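Local coordinates for protein putative prolyl-tRNA synthetase (Leishmania major, PDB 5XIL) that probably attaches L-proline to tRNA(Pro) at the expense of ATP, as a class II aminoacyl-tRNA synthetase, here without the N-terminal part of the full-length protein, at residues A[418-421]-A[422-425]; A[444-447]-A[448-452]; A[484-488]-A[489-493]. All blocks are in the same frame, centred on the assembly; numbering follows the deposited sequence.

Interaction 1 of 3, residues A[418-421]-A[422-425]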
ATOM      1  N   THR A 418     -21.991 -40.719   3.043  1.00 15.71           N
ATOM      2  CA  THR A 418     -21.342 -41.926   3.597  1.00 16.69           C
ATOM      3  C   THR A 418     -21.331 -43.142   2.710  1.00 18.26           C
ATOM      4  O   THR A 418     -20.702 -44.135   3.079  1.00 18.37           O
ATOM      5  CB  THR A 418     -22.052 -42.370   4.853  1.00 18.79           C
ATOM      6  OG1 THR A 418     -23.417 -42.628   4.532  1.00 20.43           O
ATOM      7  CG2 THR A 418     -22.026 -41.291   5.878  1.00 20.15           C
ATOM      8  N   GLU A 419     -22.093 -43.128   1.625  1.00 17.94           N
ATOM      9  CA  GLU A 419     -22.126 -44.190   0.664  1.00 20.88           C
ATOM     10  C   GLU A 419     -21.540 -43.780  -0.700  1.00 20.03           C
ATOM     11  O   GLU A 419     -21.981 -42.811  -1.325  1.00 17.24           O
ATOM     12  CB  GLU A 419     -23.578 -44.682   0.528  1.00 23.64           C
ATOM     13  CG  GLU A 419     -24.365 -44.716   1.859  1.00 28.98           C
ATOM     14  CD  GLU A 419     -23.875 -45.727   2.898  1.00 32.14           C
ATOM     15  OE1 GLU A 419     -23.687 -46.886   2.463  1.00 37.50           O
ATOM     16  OE2 GLU A 419     -23.687 -45.392   4.121  1.00 33.46           O
ATOM     17  N   TRP A 420     -20.632 -44.612  -1.245  1.00 17.20           N
ATOM     18  CA  TRP A 420     -19.993 -44.300  -2.469  1.00 17.55           C
ATOM     19  C   TRP A 420     -21.004 -43.978  -3.579  1.00 17.40           C
ATOM     20  O   TRP A 420     -20.743 -43.139  -4.405  1.00 19.34           O
ATOM     21  CB  TRP A 420     -18.959 -45.363  -2.918  1.00 17.09           C
ATOM     22  CG  TRP A 420     -18.472 -44.984  -4.246  1.00 16.43           C
ATOM     23  CD1 TRP A 420     -18.863 -45.475  -5.445  1.00 16.71           C
ATOM     24  CD2 TRP A 420     -17.615 -43.841  -4.555  1.00 16.76           C
ATOM     25  NE1 TRP A 420     -18.263 -44.801  -6.438  1.00 15.88           N
ATOM     26  CE2 TRP A 420     -17.492 -43.789  -5.930  1.00 15.94           C
ATOM     27  CE3 TRP A 420     -16.896 -42.941  -3.792  1.00 17.38           C
ATOM     28  CZ2 TRP A 420     -16.755 -42.794  -6.584  1.00 16.92           C
ATOM     29  CZ3 TRP A 420     -16.165 -41.965  -4.438  1.00 16.89           C
ATOM     30  CH2 TRP A 420     -16.070 -41.929  -5.823  1.00 15.99           C
ATOM     31  N   THR A 421     -22.141 -44.678  -3.616  1.00 18.62           N
ATOM     32  CA  THR A 421     -23.020 -44.559  -4.737  1.00 19.01           C
ATOM     33  C   THR A 421     -23.670 -43.188  -4.811  1.00 17.69           C
ATOM     34  O   THR A 421     -24.169 -42.823  -5.849  1.00 18.70           O
ATOM     35  CB  THR A 421     -24.164 -45.616  -4.749  1.00 20.10           C
ATOM     36  OG1 THR A 421     -24.711 -45.755  -3.424  1.00 21.85           O
ATOM     37  CG2 THR A 421     -23.681 -46.943  -5.185  1.00 22.65           C
ATOM     38  N   GLU A 422     -23.685 -42.463  -3.715  1.00 18.07           N
ATOM     39  CA  GLU A 422     -24.263 -41.126  -3.699  0.56 18.58           C
ATOM     40  C   GLU A 422     -23.250 -40.010  -3.959  1.00 17.61           C
ATOM     41  O   GLU A 422     -23.650 -38.833  -4.050  1.00 15.94           O
ATOM     42  CB  GLU A 422     -25.056 -40.900  -2.386  0.56 19.34           C
ATOM     43  CG  GLU A 422     -24.272 -40.925  -1.094  0.56 20.81           C
ATOM     44  CD  GLU A 422     -25.130 -40.795   0.171  0.56 20.86           C
ATOM     45  OE1 GLU A 422     -26.365 -40.517   0.031  0.56 24.57           O
ATOM     46  OE2 GLU A 422     -24.599 -40.938   1.289  0.56 14.99           O
ATOM     47  N   PHE A 423     -21.976 -40.374  -4.088  1.00 16.58           N
ATOM     48  CA  PHE A 423     -20.859 -39.401  -4.212  1.00 15.93           C
ATOM     49  C   PHE A 423     -20.923 -38.645  -5.520  1.00 14.63           C
ATOM     50  O   PHE A 423     -21.094 -37.420  -5.524  1.00 12.92           O
ATOM     51  CB  PHE A 423     -19.526 -40.141  -4.116  1.00 15.31           C
ATOM     52  CG  PHE A 423     -18.303 -39.240  -3.921  1.00 14.38           C
ATOM     53  CD1 PHE A 423     -17.680 -38.658  -4.998  1.00 15.18           C
ATOM     54  CD2 PHE A 423     -17.818 -39.012  -2.633  1.00 16.55           C
ATOM     55  CE1 PHE A 423     -16.569 -37.827  -4.812  1.00 16.84           C
ATOM     56  CE2 PHE A 423     -16.728 -38.199  -2.403  1.00 16.00           C
ATOM     57  CZ  PHE A 423     -16.084 -37.619  -3.507  1.00 16.22           C
ATOM     58  N   VAL A 424     -20.838 -39.322  -6.649  1.00 12.65           N
ATOM     59  CA  VAL A 424     -20.909 -38.597  -7.922  1.00 13.89           C
ATOM     60  C   VAL A 424     -22.246 -37.906  -8.226  1.00 15.27           C
ATOM     61  O   VAL A 424     -22.286 -36.819  -8.781  1.00 14.15           O
ATOM     62  CB  VAL A 424     -20.472 -39.441  -9.131  1.00 15.44           C
ATOM     63  CG1 VAL A 424     -20.681 -38.703 -10.447  1.00 18.84           C
ATOM     64  CG2 VAL A 424     -18.976 -39.755  -8.993  1.00 16.26           C
ATOM     65  N   PRO A 425     -23.346 -38.520  -7.863  1.00 16.11           N
ATOM     66  CA  PRO A 425     -24.627 -37.755  -7.977  1.00 15.09           C
ATOM     67  C   PRO A 425     -24.705 -36.464  -7.150  1.00 16.30           C
ATOM     68  O   PRO A 425     -25.257 -35.484  -7.650  1.00 16.45           O
ATOM     69  CB  PRO A 425     -25.645 -38.733  -7.478  1.00 15.63           C
ATOM     70  CG  PRO A 425     -25.034 -40.052  -7.894  1.00 16.21           C
ATOM     71  CD  PRO A 425     -23.586 -39.940  -7.608  1.00 16.25           C
TER
HETATM   72  O   HOH W   1     -20.586 -42.178  -7.044  1.00 16.40           O
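Trp420 and Phe423 both start with CG anti to the backbone N (chi1 175° and -167°), and this brings their rings together one turn apart. The six-membered ring of Trp420 and the Phe423 ring form an offset stack. Their centroids are 4.7 Å apart and their planes differ by 16°. Trp420 CZ3 sits over one face of the Phe423 ring, 3.5 Å from CG. Phe423 CB in turn makes a CH-pi contact over the Trp420 face. The stack spans the turn that leads from strand 414-416 into helix 423-428. Phe423 N donates to Trp420 O at 3.0 Å. A water donates to the same oxygen and accepts from Val424 N. Glu422 sends its extended chain back toward Thr418 and Glu419. In one of its two conformers, OE2 accepts from Thr418 N at 3.2 Å on the anti side, and weakly from Glu419 N; both bonds are therefore doubtful. Glu422 N donates to Glu419 O at 3.0 Å. Thr418 OG1 donates to Glu419 OE2 at 2.8 Å. Glu419 is a magnesium-binding residue, with Glu492 as the other. Beyond the segments, Trp420 NE1 is hydrogen-bonded to Glu454 OE2, and Phe508 meets Phe423 edge-to-face.

Interaction 2 of 3, residues A[444-447]-A[448-452]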
ATOM      1  N   GLU A 444      -7.695 -41.371  -1.217  1.00 19.15           N
ATOM      2  CA  GLU A 444      -7.889 -40.050  -1.883  1.00 19.41           C
ATOM      3  C   GLU A 444      -7.704 -40.132  -3.375  1.00 19.29           C
ATOM      4  O   GLU A 444      -8.490 -39.556  -4.170  1.00 17.73           O
ATOM      5  CB  GLU A 444      -6.919 -39.037  -1.261  1.00 19.94           C
ATOM      6  CG  GLU A 444      -6.917 -37.672  -1.842  1.00 19.32           C
ATOM      7  CD  GLU A 444      -6.047 -36.725  -1.000  1.00 21.02           C
ATOM      8  OE1 GLU A 444      -5.360 -37.190  -0.015  1.00 20.93           O
ATOM      9  OE2 GLU A 444      -6.077 -35.506  -1.310  1.00 17.63           O
ATOM     10  N   ASN A 445      -6.672 -40.840  -3.795  1.00 20.97           N
ATOM     11  CA  ASN A 445      -6.418 -41.015  -5.217  1.00 20.56           C
ATOM     12  C   ASN A 445      -7.553 -41.804  -5.934  1.00 19.75           C
ATOM     13  O   ASN A 445      -7.941 -41.500  -7.056  1.00 22.87           O
ATOM     14  CB  ASN A 445      -5.086 -41.781  -5.355  1.00 26.51           C
ATOM     15  CG  ASN A 445      -3.876 -40.868  -5.293  1.00 30.30           C
ATOM     16  OD1 ASN A 445      -3.943 -39.708  -5.644  1.00 30.86           O
ATOM     17  ND2 ASN A 445      -2.753 -41.397  -4.872  1.00 32.81           N
ATOM     18  N   GLN A 446      -8.016 -42.868  -5.277  1.00 20.32           N
ATOM     19  CA  GLN A 446      -9.077 -43.682  -5.810  1.00 20.48           C
ATOM     20  C   GLN A 446     -10.394 -42.861  -5.948  1.00 20.05           C
ATOM     21  O   GLN A 446     -11.072 -42.914  -6.965  1.00 21.21           O
ATOM     22  CB  GLN A 446      -9.338 -44.862  -4.899  1.00 24.05           C
ATOM     23  CG  GLN A 446     -10.136 -45.942  -5.643  1.00 26.30           C
ATOM     24  CD  GLN A 446     -10.708 -46.983  -4.741  1.00 29.35           C
ATOM     25  OE1 GLN A 446     -10.012 -47.514  -3.856  1.00 33.08           O
ATOM     26  NE2 GLN A 446     -11.984 -47.306  -4.946  1.00 31.13           N
ATOM     27  N   VAL A 447     -10.695 -42.062  -4.930  1.00 19.90           N
ATOM     28  CA  VAL A 447     -11.879 -41.174  -5.036  1.00 17.97           C
ATOM     29  C   VAL A 447     -11.811 -40.304  -6.293  1.00 16.70           C
ATOM     30  O   VAL A 447     -12.793 -40.204  -7.037  1.00 16.99           O
ATOM     31  CB  VAL A 447     -12.047 -40.360  -3.765  1.00 16.67           C
ATOM     32  CG1 VAL A 447     -13.098 -39.248  -3.989  1.00 16.70           C
ATOM     33  CG2 VAL A 447     -12.418 -41.267  -2.610  1.00 18.29           C
ATOM     34  N   LYS A 448     -10.658 -39.683  -6.559  1.00 16.30           N
ATOM     35  CA  LYS A 448     -10.562 -38.796  -7.689  1.00 18.82           C
ATOM     36  C   LYS A 448     -10.641 -39.558  -9.017  1.00 19.28           C
ATOM     37  O   LYS A 448     -11.314 -39.177  -9.983  1.00 17.99           O
ATOM     38  CB  LYS A 448      -9.309 -37.926  -7.555  1.00 19.74           C
ATOM     39  CG  LYS A 448      -9.195 -36.811  -8.579  1.00 23.27           C
ATOM     40  CD  LYS A 448      -7.963 -35.950  -8.248  1.00 26.71           C
ATOM     41  CE  LYS A 448      -7.938 -34.609  -8.936  1.00 28.20           C
ATOM     42  NZ  LYS A 448      -7.802 -34.728 -10.406  1.00 29.98           N
ATOM     43  N   LYS A 449      -9.993 -40.705  -9.069  1.00 20.44           N
ATOM     44  CA  LYS A 449     -10.091 -41.540 -10.260  1.00 22.40           C
ATOM     45  C   LYS A 449     -11.485 -42.051 -10.567  1.00 18.09           C
ATOM     46  O   LYS A 449     -11.951 -41.870 -11.655  1.00 22.29           O
ATOM     47  CB  LYS A 449      -9.200 -42.798 -10.087  1.00 24.49           C
ATOM     48  CG  LYS A 449      -9.301 -43.772 -11.233  1.00 33.93           C
ATOM     49  CD  LYS A 449      -8.348 -44.968 -10.939  1.00 39.16           C
ATOM     50  CE  LYS A 449      -8.275 -45.984 -12.089  1.00 44.33           C
ATOM     51  NZ  LYS A 449      -9.514 -46.753 -12.328  1.00 47.70           N
ATOM     52  N   ASP A 450     -12.115 -42.632  -9.573  1.00 16.71           N
ATOM     53  CA  ASP A 450     -13.438 -43.289  -9.691  1.00 18.12           C
ATOM     54  C   ASP A 450     -14.499 -42.237  -9.979  1.00 17.57           C
ATOM     55  O   ASP A 450     -15.432 -42.445 -10.794  1.00 17.54           O
ATOM     56  CB  ASP A 450     -13.800 -44.009  -8.374  1.00 18.59           C
ATOM     57  CG  ASP A 450     -13.020 -45.325  -8.140  1.00 21.58           C
ATOM     58  OD1 ASP A 450     -12.279 -45.748  -9.035  1.00 26.50           O
ATOM     59  OD2 ASP A 450     -13.193 -45.930  -7.085  1.00 23.02           O
ATOM     60  N   SER A 451     -14.383 -41.098  -9.309  1.00 18.13           N
ATOM     61  CA  SER A 451     -15.323 -39.985  -9.585  1.00 17.63           C
ATOM     62  C   SER A 451     -15.138 -39.419 -11.025  1.00 17.84           C
ATOM     63  O   SER A 451     -16.139 -39.162 -11.749  1.00 19.46           O
ATOM     64  CB  SER A 451     -15.250 -38.893  -8.519  1.00 16.22           C
ATOM     65  OG  SER A 451     -14.001 -38.207  -8.525  1.00 16.58           O
ATOM     66  N   ALA A 452     -13.914 -39.242 -11.486  1.00 18.85           N
ATOM     67  CA  ALA A 452     -13.710 -38.815 -12.860  1.00 20.59           C
ATOM     68  C   ALA A 452     -14.259 -39.831 -13.875  1.00 23.27           C
ATOM     69  O   ALA A 452     -14.916 -39.458 -14.846  1.00 23.10           O
ATOM     70  CB  ALA A 452     -12.275 -38.460 -13.172  1.00 21.44           C
TER
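The amide of Gln446 points in its own plane at Asp450 OD2, and the amide and carboxylate planes are turned 66° apart. Gln446 NE2 donates to Asp450 OD2 at 2.8 Å in a nearly straight bond, with an N-H...O angle of 171°. Seen from the acid, the donor comes on the syn side, 24° out of the carboxylate plane. The aliphatic part of Gln446 also takes part: its CG lies 3.4 Å from Asp450 OD2. The two residues are four apart, so the bond spans one turn of helix 441-455. This helix carries the zinc ligand Cys443 near its start, about one turn before Gln446. Asp450 N donates to Gln446 O at 2.8 Å, and the pair is thus joined through both backbone and side chain. Gln446 NE2 also bonds to Lys496 O, which ties this turn to a loop.

Further along, Val447 O accepts two bonds from one residue. Ser451 N reaches it at 2.9 Å and Ser451 OG at 2.8 Å, from opposite faces of the carbonyl plane. The hydroxyl is placed for this by chi1, which sets OG between the backbone N and the carbonyl carbon. Ser451 OG is also hydrogen-bonded to Ala474 N. Val447 and Ser451 face helix 423-428, where Phe423 packs on both. At the start of the segment, Glu444 OE2 bonds to Thr476 of strand 475-480.

Interaction 3 of 3, residues A[484-488]-A[489-493]. With ZN (zinc ion), chain B.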
ATOM      1  N   PRO A 484     -17.739 -32.300  11.948  1.00 23.11           N
ATOM      2  CA  PRO A 484     -19.098 -32.706  12.382  1.00 26.31           C
ATOM      3  C   PRO A 484     -19.117 -33.304  13.777  1.00 28.20           C
ATOM      4  O   PRO A 484     -18.164 -33.949  14.178  1.00 28.85           O
ATOM      5  CB  PRO A 484     -19.446 -33.833  11.412  1.00 23.76           C
ATOM      6  CG  PRO A 484     -18.649 -33.549  10.209  1.00 25.19           C
ATOM      7  CD  PRO A 484     -17.365 -32.915  10.663  1.00 22.24           C
ATOM      8  N   GLU A 485     -20.221 -33.146  14.498  1.00 32.36           N
ATOM      9  CA  GLU A 485     -20.448 -33.941  15.711  1.00 36.13           C
ATOM     10  C   GLU A 485     -20.450 -35.428  15.400  1.00 31.14           C
ATOM     11  O   GLU A 485     -19.848 -36.202  16.138  1.00 31.28           O
ATOM     12  CB  GLU A 485     -21.776 -33.555  16.353  1.00 43.48           C
ATOM     13  CG  GLU A 485     -21.696 -32.188  17.008  1.00 50.46           C
ATOM     14  CD  GLU A 485     -21.294 -32.277  18.469  1.00 61.11           C
ATOM     15  OE1 GLU A 485     -20.325 -33.039  18.794  1.00 61.96           O
ATOM     16  OE2 GLU A 485     -21.975 -31.590  19.286  1.00 67.50           O
ATOM     17  N   GLU A 486     -21.124 -35.851  14.327  1.00 24.47           N
ATOM     18  CA  GLU A 486     -21.135 -37.290  13.994  1.00 23.26           C
ATOM     19  C   GLU A 486     -19.687 -37.839  13.861  1.00 26.90           C
ATOM     20  O   GLU A 486     -18.922 -37.372  12.969  1.00 21.61           O
ATOM     21  CB  GLU A 486     -21.880 -37.540  12.693  1.00 24.74           C
ATOM     22  CG  GLU A 486     -22.092 -39.004  12.341  1.00 24.67           C
ATOM     23  CD  GLU A 486     -22.814 -39.201  11.054  1.00 27.08           C
ATOM     24  OE1 GLU A 486     -23.206 -40.358  10.788  1.00 24.03           O
ATOM     25  OE2 GLU A 486     -22.976 -38.227  10.279  1.00 25.24           O
ATOM     26  N   PRO A 487     -19.302 -38.824  14.726  1.00 27.09           N
ATOM     27  CA  PRO A 487     -17.933 -39.401  14.668  1.00 26.18           C
ATOM     28  C   PRO A 487     -17.645 -40.058  13.358  1.00 25.92           C
ATOM     29  O   PRO A 487     -18.459 -40.848  12.852  1.00 25.41           O
ATOM     30  CB  PRO A 487     -17.939 -40.453  15.812  1.00 28.63           C
ATOM     31  CG  PRO A 487     -18.974 -39.932  16.770  1.00 26.50           C
ATOM     32  CD  PRO A 487     -20.058 -39.361  15.892  1.00 27.13           C
ATOM     33  N   ALA A 488     -16.479 -39.778  12.778  1.00 25.28           N
ATOM     34  CA  ALA A 488     -16.096 -40.443  11.532  1.00 21.58           C
ATOM     35  C   ALA A 488     -15.917 -41.975  11.653  1.00 22.96           C
ATOM     36  O   ALA A 488     -16.249 -42.737  10.730  1.00 23.03           O
ATOM     37  CB  ALA A 488     -14.792 -39.834  11.041  1.00 22.53           C
ATOM     38  N   GLU A 489     -15.393 -42.379  12.802  1.00 27.04           N
ATOM     39  CA  GLU A 489     -15.088 -43.763  13.210  1.00 31.25           C
ATOM     40  C   GLU A 489     -16.247 -44.727  13.074  1.00 31.31           C
ATOM     41  O   GLU A 489     -16.036 -45.920  12.858  1.00 28.42           O
ATOM     42  CB  GLU A 489     -14.647 -43.782  14.699  1.00 35.49           C
ATOM     43  CG  GLU A 489     -13.482 -42.854  14.981  1.00 43.82           C
ATOM     44  CD  GLU A 489     -13.881 -41.398  15.254  1.00 49.52           C
ATOM     45  OE1 GLU A 489     -15.069 -41.096  15.451  1.00 57.76           O
ATOM     46  OE2 GLU A 489     -12.994 -40.524  15.262  1.00 64.32           O
ATOM     47  N   GLY A 490     -17.474 -44.226  13.199  1.00 28.73           N
ATOM     48  CA  GLY A 490     -18.657 -45.037  12.899  1.00 27.27           C
ATOM     49  C   GLY A 490     -18.819 -45.463  11.448  1.00 26.68           C
ATOM     50  O   GLY A 490     -19.732 -46.218  11.090  1.00 25.54           O
ATOM     51  N   HIS A 491     -17.961 -44.984  10.564  1.00 23.15           N
ATOM     52  CA  HIS A 491     -18.174 -45.196   9.172  1.00 21.86           C
ATOM     53  C   HIS A 491     -16.965 -45.820   8.574  1.00 21.84           C
ATOM     54  O   HIS A 491     -15.874 -45.594   9.042  1.00 23.15           O
ATOM     55  CB  HIS A 491     -18.379 -43.821   8.469  1.00 20.94           C
ATOM     56  CG  HIS A 491     -19.669 -43.190   8.818  1.00 19.34           C
ATOM     57  ND1 HIS A 491     -20.856 -43.637   8.299  1.00 20.39           N
ATOM     58  CD2 HIS A 491     -19.978 -42.205   9.691  1.00 20.64           C
ATOM     59  CE1 HIS A 491     -21.851 -42.950   8.835  1.00 20.92           C
ATOM     60  NE2 HIS A 491     -21.346 -42.052   9.658  1.00 19.94           N
ATOM     61  N   GLU A 492     -17.146 -46.478   7.451  1.00 22.88           N
ATOM     62  CA  GLU A 492     -16.049 -46.885   6.627  1.00 24.73           C
ATOM     63  C   GLU A 492     -15.505 -45.750   5.809  1.00 23.38           C
ATOM     64  O   GLU A 492     -16.234 -44.819   5.456  1.00 18.27           O
ATOM     65  CB  GLU A 492     -16.466 -47.979   5.657  1.00 27.66           C
ATOM     66  CG  GLU A 492     -16.965 -49.205   6.391  1.00 34.85           C
ATOM     67  CD  GLU A 492     -18.355 -48.967   7.044  1.00 40.50           C
ATOM     68  OE1 GLU A 492     -19.237 -48.243   6.462  1.00 40.21           O
ATOM     69  OE2 GLU A 492     -18.559 -49.457   8.175  1.00 47.06           O
ATOM     70  N   CYS A 493     -14.217 -45.815   5.490  1.00 19.23           N
ATOM     71  CA  CYS A 493     -13.679 -44.871   4.500  1.00 19.80           C
ATOM     72  C   CYS A 493     -14.532 -44.834   3.207  1.00 20.76           C
ATOM     73  O   CYS A 493     -15.043 -45.841   2.756  1.00 17.72           O
ATOM     74  CB  CYS A 493     -12.225 -45.229   4.267  1.00 19.86           C
ATOM     75  SG  CYS A 493     -11.386 -44.290   3.038  1.00 21.71           S
TER
HETATM   76 ZN    ZN B1001      -9.386 -45.567   3.090  1.00 16.72          ZN
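Glu486 and His491 cross at about a right angle, with the carboxylate and imidazole planes 75° apart. His491 NE2 donates to Glu486 OE1 at 2.8 Å, with an N-H...O angle of 162°. The oxygen lies in the ring plane, at the edge of the imidazole. On the acid side, however, the donor comes from well above the carboxylate plane, 63° out of it. Glu486 reaches the ring on an extended chain, with CG anti to the backbone N. Its other oxygen, OE2, forms a salt bridge to Arg416. The carboxylate is therefore held at both oxygens, which probably fixes its rotation and favours its charged form.

The backbone brings the histidine back toward the glutamate. His491 N donates to Ala488 O at 2.8 Å, and this bond closes the turn through Glu489 and Gly490. His491 CB sits 3.3 Å from the same oxygen. Glu489 bends at chi2, which returns its OE1 to 3.0 Å from Pro487 CB. Ala488 packs on Trp505 of strand 504-509 and on Ala502.

After His491 the chain runs on to two metal ligands. Glu492 OE1 binds a magnesium ion. Cys493 SG binds the zinc ion at 2.4 Å, and Cys438 and Cys443 are further zinc ligands. The His-carboxylate pair thus lies on the loop that delivers a cysteine to the zinc site of the C-terminal prolyl-tRNA synthetase domain.

In the fold
From the N terminus, the three contacts follow in series and none nests in or crosses another. Interaction 1 closes the turn between strand 414-416 and helix 423-428. Interaction 2 spans turns within helix 441-455. Interaction 3 closes a turn in the loop between strands 475-480 and 504-509. Interactions 1 and 2 touch: Phe423 CZ is 3.4 Å from Val447 CG1, and Trp420 packs on Asp450, so helix 423-428 and the loop before it pack on helix 441-455. Interactions 1 and 3 touch where Thr418 CG2 meets His491 CE1. Interactions 2 and 3 do not touch, but interaction 3 holds the zinc ligand Cys493 and interaction 2 lies close to the same ion. All lie in the C-terminal domain.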